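Local coordinates for protein xylulose kinase (PDB 2ITM) that phosphorylates D-xylulose to D-xylulose 5-phosphate at the expense of ATP, as a homodimeric sugar kinase of the FGGY family, at residues 363-377 / 400-412. Numbering follows the deposited sequence.
Sequences RAVLEGVGYALADGM and EYWRQMLADISGQ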
loop_
_atom_site.group_PDB
_atom_site.type_symbol
_atom_site.label_atom_id
_atom_site.label_comp_id
_atom_site.label_asym_id
_atom_site.label_seq_id
_atom_site.Cartn_x
_atom_site.Cartn_y
_atom_site.Cartn_z
ATOM N N ARG A 363 -6.361 -11.673 9.544
ATOM C CA ARG A 363 -6.054 -12.983 9.016
ATOM C C ARG A 363 -4.901 -13.014 8.022
ATOM O O ARG A 363 -4.064 -13.893 8.085
ATOM C CB ARG A 363 -7.281 -13.601 8.391
ATOM C CG ARG A 363 -7.790 -14.760 9.160
ATOM C CD ARG A 363 -7.368 -16.088 8.653
ATOM N NE ARG A 363 -8.444 -17.028 8.909
ATOM C CZ ARG A 363 -8.349 -18.339 8.815
ATOM N NH1 ARG A 363 -7.209 -18.904 8.467
ATOM N NH2 ARG A 363 -9.398 -19.078 9.062
ATOM N N ALA A 364 -4.883 -12.059 7.109
ATOM C CA ALA A 364 -3.842 -11.983 6.098
ATOM C C ALA A 364 -2.443 -11.849 6.698
ATOM O O ALA A 364 -1.528 -12.548 6.311
ATOM C CB ALA A 364 -4.118 -10.876 5.145
ATOM N N VAL A 365 -2.303 -10.960 7.666
ATOM C CA VAL A 365 -1.046 -10.757 8.342
ATOM C C VAL A 365 -0.504 -12.011 9.007
ATOM O O VAL A 365 0.629 -12.391 8.781
ATOM C CB VAL A 365 -1.116 -9.584 9.333
ATOM C CG1 VAL A 365 0.232 -9.319 9.919
ATOM C CG2 VAL A 365 -1.622 -8.355 8.644
ATOM N N LEU A 366 -1.329 -12.665 9.807
ATOM C CA LEU A 366 -0.922 -13.881 10.483
ATOM C C LEU A 366 -0.432 -14.927 9.499
ATOM O O LEU A 366 0.601 -15.532 9.694
ATOM C CB LEU A 366 -2.069 -14.438 11.322
ATOM C CG LEU A 366 -2.578 -13.577 12.475
ATOM C CD1 LEU A 366 -3.551 -14.352 13.350
ATOM C CD2 LEU A 366 -1.428 -13.056 13.280
ATOM N N GLU A 367 -1.193 -15.121 8.438
ATOM C CA GLU A 367 -0.901 -16.165 7.490
ATOM C C GLU A 367 0.357 -15.847 6.696
ATOM O O GLU A 367 1.171 -16.721 6.453
ATOM C CB GLU A 367 -2.093 -16.414 6.572
ATOM C CG GLU A 367 -3.286 -17.019 7.292
ATOM C CD GLU A 367 -4.463 -17.325 6.390
ATOM O OE1 GLU A 367 -4.747 -16.544 5.472
ATOM O OE2 GLU A 367 -5.111 -18.349 6.628
ATOM N N GLY A 368 0.513 -14.589 6.313
ATOM C CA GLY A 368 1.672 -14.157 5.554
ATOM C C GLY A 368 2.983 -14.150 6.310
ATOM O O GLY A 368 4.008 -14.590 5.810
ATOM N N VAL A 369 2.953 -13.643 7.530
ATOM C CA VAL A 369 4.078 -13.808 8.416
ATOM C C VAL A 369 4.384 -15.286 8.615
ATOM O O VAL A 369 5.518 -15.700 8.529
ATOM C CB VAL A 369 3.853 -13.118 9.767
ATOM C CG1 VAL A 369 4.997 -13.420 10.701
ATOM C CG2 VAL A 369 3.688 -11.638 9.587
ATOM N N GLY A 370 3.350 -16.069 8.872
ATOM C CA GLY A 370 3.470 -17.513 8.899
ATOM C C GLY A 370 4.176 -18.098 7.697
ATOM O O GLY A 370 5.096 -18.874 7.838
ATOM N N TYR A 371 3.732 -17.712 6.508
ATOM C CA TYR A 371 4.290 -18.230 5.270
ATOM C C TYR A 371 5.780 -17.905 5.141
ATOM O O TYR A 371 6.572 -18.751 4.767
ATOM C CB TYR A 371 3.531 -17.695 4.060
ATOM C CG TYR A 371 2.077 -18.094 3.959
ATOM C CD1 TYR A 371 1.621 -19.313 4.423
ATOM C CD2 TYR A 371 1.163 -17.237 3.396
ATOM C CE1 TYR A 371 0.303 -19.655 4.331
ATOM C CE2 TYR A 371 -0.157 -17.569 3.300
ATOM C CZ TYR A 371 -0.587 -18.777 3.765
ATOM O OH TYR A 371 -1.904 -19.082 3.651
ATOM N N ALA A 372 6.122 -16.660 5.451
ATOM C CA ALA A 372 7.496 -16.197 5.488
ATOM C C ALA A 372 8.383 -17.014 6.432
ATOM O O ALA A 372 9.433 -17.493 6.042
ATOM C CB ALA A 372 7.538 -14.740 5.845
ATOM N N LEU A 373 7.929 -17.171 7.666
ATOM C CA LEU A 373 8.668 -17.897 8.677
ATOM C C LEU A 373 8.933 -19.351 8.296
ATOM O O LEU A 373 10.004 -19.868 8.530
ATOM C CB LEU A 373 7.963 -17.814 10.027
ATOM C CG LEU A 373 7.885 -16.438 10.695
ATOM C CD1 LEU A 373 7.059 -16.469 11.945
ATOM C CD2 LEU A 373 9.253 -15.844 10.947
ATOM N N ALA A 374 7.938 -19.999 7.706
ATOM C CA ALA A 374 8.052 -21.385 7.285
ATOM C C ALA A 374 9.069 -21.569 6.165
ATOM O O ALA A 374 9.857 -22.498 6.187
ATOM C CB ALA A 374 6.712 -21.919 6.871
ATOM N N ASP A 375 9.032 -20.676 5.187
ATOM C CA ASP A 375 9.999 -20.679 4.107
ATOM C C ASP A 375 11.387 -20.452 4.673
ATOM O O ASP A 375 12.355 -21.050 4.229
ATOM C CB ASP A 375 9.677 -19.585 3.090
ATOM C CG ASP A 375 8.631 -20.004 2.077
ATOM O OD1 ASP A 375 8.437 -21.215 1.867
ATOM O OD2 ASP A 375 7.966 -19.176 1.452
ATOM N N GLY A 376 11.461 -19.564 5.661
ATOM C CA GLY A 376 12.706 -19.251 6.333
ATOM C C GLY A 376 13.335 -20.468 6.974
ATOM O O GLY A 376 14.519 -20.754 6.795
ATOM N N MET A 377 12.536 -21.205 7.722
ATOM C CA MET A 377 13.007 -22.451 8.302
ATOM C C MET A 377 13.378 -23.506 7.254
ATOM O O MET A 377 14.411 -24.150 7.395
ATOM C CB MET A 377 11.996 -22.990 9.313
ATOM C CG MET A 377 11.834 -22.098 10.536
ATOM S SD MET A 377 10.987 -22.859 11.911
ATOM C CE MET A 377 9.330 -22.881 11.305
ATOM N N GLU A 400 -1.769 -18.963 21.323
ATOM C CA GLU A 400 -2.029 -20.368 21.044
ATOM C C GLU A 400 -2.544 -20.592 19.631
ATOM O O GLU A 400 -2.109 -21.489 18.934
ATOM C CB GLU A 400 -3.040 -20.904 22.049
ATOM C CG GLU A 400 -3.483 -22.331 21.825
ATOM C CD GLU A 400 -4.643 -22.709 22.726
ATOM O OE1 GLU A 400 -5.521 -21.858 22.944
ATOM O OE2 GLU A 400 -4.670 -23.850 23.214
ATOM N N TYR A 401 -3.476 -19.755 19.217
ATOM C CA TYR A 401 -3.997 -19.823 17.873
ATOM C C TYR A 401 -2.887 -19.750 16.839
ATOM O O TYR A 401 -2.854 -20.536 15.909
ATOM C CB TYR A 401 -5.012 -18.719 17.629
ATOM C CG TYR A 401 -5.586 -18.767 16.242
ATOM C CD1 TYR A 401 -6.101 -19.944 15.734
ATOM C CD2 TYR A 401 -5.593 -17.650 15.433
ATOM C CE1 TYR A 401 -6.617 -20.003 14.480
ATOM C CE2 TYR A 401 -6.105 -17.698 14.167
ATOM C CZ TYR A 401 -6.615 -18.883 13.693
ATOM O OH TYR A 401 -7.135 -18.955 12.429
ATOM N N TRP A 402 -1.976 -18.802 17.006
ATOM C CA TRP A 402 -1.000 -18.552 15.988
ATOM C C TRP A 402 0.071 -19.610 15.951
ATOM O O TRP A 402 0.496 -20.039 14.909
ATOM C CB TRP A 402 -0.378 -17.175 16.132
ATOM C CG TRP A 402 0.425 -16.798 14.932
ATOM C CD1 TRP A 402 0.012 -16.806 13.635
ATOM C CD2 TRP A 402 1.784 -16.389 14.909
ATOM N NE1 TRP A 402 1.028 -16.419 12.804
ATOM C CE2 TRP A 402 2.133 -16.157 13.563
ATOM C CE3 TRP A 402 2.752 -16.190 15.888
ATOM C CZ2 TRP A 402 3.392 -15.736 13.185
ATOM C CZ3 TRP A 402 3.990 -15.774 15.507
ATOM C CH2 TRP A 402 4.305 -15.551 14.167
ATOM N N ARG A 403 0.470 -20.055 17.130
ATOM C CA ARG A 403 1.415 -21.141 17.261
ATOM C C ARG A 403 0.951 -22.363 16.489
ATOM O O ARG A 403 1.742 -23.032 15.834
ATOM C CB ARG A 403 1.617 -21.499 18.732
ATOM C CG ARG A 403 2.475 -20.518 19.534
ATOM C CD ARG A 403 3.079 -21.112 20.780
ATOM N NE ARG A 403 2.046 -21.636 21.660
ATOM C CZ ARG A 403 1.354 -20.915 22.523
ATOM N NH1 ARG A 403 1.569 -19.623 22.643
ATOM N NH2 ARG A 403 0.431 -21.489 23.270
ATOM N N GLN A 404 -0.338 -22.656 16.578
ATOM C CA GLN A 404 -0.917 -23.769 15.856
ATOM C C GLN A 404 -0.974 -23.529 14.365
ATOM O O GLN A 404 -0.691 -24.416 13.587
ATOM C CB GLN A 404 -2.319 -24.055 16.351
ATOM C CG GLN A 404 -2.911 -25.277 15.724
ATOM C CD GLN A 404 -2.182 -26.520 16.120
ATOM O OE1 GLN A 404 -1.866 -27.351 15.282
ATOM N NE2 GLN A 404 -1.913 -26.655 17.405
ATOM N N MET A 405 -1.377 -22.328 13.985
ATOM C CA MET A 405 -1.339 -21.918 12.609
ATOM C C MET A 405 0.045 -22.102 12.059
ATOM O O MET A 405 0.211 -22.582 10.943
ATOM C CB MET A 405 -1.787 -20.475 12.442
ATOM C CG MET A 405 -1.635 -19.967 11.020
ATOM S SD MET A 405 -2.059 -18.257 10.767
ATOM C CE MET A 405 -3.800 -18.357 10.950
ATOM N N LEU A 406 1.053 -21.721 12.837
ATOM C CA LEU A 406 2.445 -21.885 12.439
ATOM C C LEU A 406 2.818 -23.339 12.241
ATOM O O LEU A 406 3.591 -23.670 11.363
ATOM C CB LEU A 406 3.373 -21.283 13.478
ATOM C CG LEU A 406 4.059 -19.964 13.170
ATOM C CD1 LEU A 406 3.084 -18.993 12.601
ATOM C CD2 LEU A 406 4.710 -19.405 14.400
ATOM N N ALA A 407 2.265 -24.194 13.078
ATOM C CA ALA A 407 2.489 -25.610 12.955
ATOM C C ALA A 407 1.778 -26.211 11.747
ATOM O O ALA A 407 2.319 -27.058 11.060
ATOM C CB ALA A 407 2.070 -26.296 14.218
ATOM N N ASP A 408 0.565 -25.746 11.497
ATOM C CA ASP A 408 -0.241 -26.225 10.392
ATOM C C ASP A 408 0.394 -25.873 9.070
ATOM O O ASP A 408 0.510 -26.695 8.178
ATOM C CB ASP A 408 -1.636 -25.618 10.477
ATOM C CG ASP A 408 -2.431 -26.110 11.681
ATOM O OD1 ASP A 408 -2.092 -27.160 12.250
ATOM O OD2 ASP A 408 -3.425 -25.501 12.099
ATOM N N ILE A 409 0.814 -24.619 8.966
ATOM C CA ILE A 409 1.513 -24.088 7.811
ATOM C C ILE A 409 2.829 -24.791 7.554
ATOM O O ILE A 409 3.118 -25.164 6.438
ATOM C CB ILE A 409 1.748 -22.579 7.988
ATOM C CG1 ILE A 409 0.463 -21.812 7.742
ATOM C CG2 ILE A 409 2.817 -22.094 7.061
ATOM C CD1 ILE A 409 0.600 -20.364 7.907
ATOM N N SER A 410 3.626 -24.961 8.595
ATOM C CA SER A 410 5.011 -25.351 8.440
ATOM C C SER A 410 5.230 -26.848 8.361
ATOM O O SER A 410 6.237 -27.298 7.843
ATOM C CB SER A 410 5.861 -24.765 9.557
ATOM O OG SER A 410 5.730 -25.499 10.742
ATOM N N GLY A 411 4.305 -27.619 8.901
ATOM C CA GLY A 411 4.488 -29.051 8.987
ATOM C C GLY A 411 5.428 -29.439 10.103
ATOM O O GLY A 411 5.912 -30.547 10.165
ATOM N N GLN A 412 5.682 -28.487 10.985
ATOM C CA GLN A 412 6.686 -28.627 12.016
ATOM C C GLN A 412 6.045 -28.670 13.384
ATOM O O GLN A 412 5.171 -27.881 13.687
ATOM C CB GLN A 412 7.641 -27.452 11.945
ATOM C CG GLN A 412 9.032 -27.773 12.343
ATOM C CD GLN A 412 9.740 -28.612 11.324
ATOM O OE1 GLN A 412 9.525 -28.454 10.131
ATOM N NE2 GLN A 412 10.601 -29.516 11.804
#
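Trp402 reaches the backbone of segment 363-377, part of helix 358-381, edge-on: its NE1 donates to Leu366 O at 3.3 Å, nearly straight (162° at the hydrogen) and close to the indole plane. The donor stands above the carbonyl plane, while Gly370 N binds Leu366 O from the opposite face, giving that oxygen two donors. With CG anti to the backbone N, the indole enters as a knob among Leu366, Val369, Gly370 and Leu373. Leu366 CD2 lies over one ring face; at the benzo end Trp402 CZ2 is 3.8 Å from Val369 CG1. Trp402 CH2 is 3.7 Å from Leu373 CD1. A leucine here would probably leave Leu366 O without its second donor and open a gap beside Val369 and Leu373.

Ile409 forms the second knob, its CD1 3.7 Å from Tyr371 CE1 and its CG2 against Ala374 CB. Between the knobs Gly370 lets the helices close: a CB there would run into Ile409 CD1; Leu406 CD1 also packs on this glycine, 4.0 Å from Gly370 CA. Tyr401 OH sits over the Arg363 guanidinium centre, the two planes 85° apart, while Met405 SD touches Leu366 CB and Glu367 CG.

The axes cross at -52°, 9.3 Å apart. Helix 400-410 is the beta-alpha-beta crossover between parallel strands 390-393 and 414-417; helix 294-304 packs on Leu366 and Trp402, helix 459-479 on Tyr371 and Ile409.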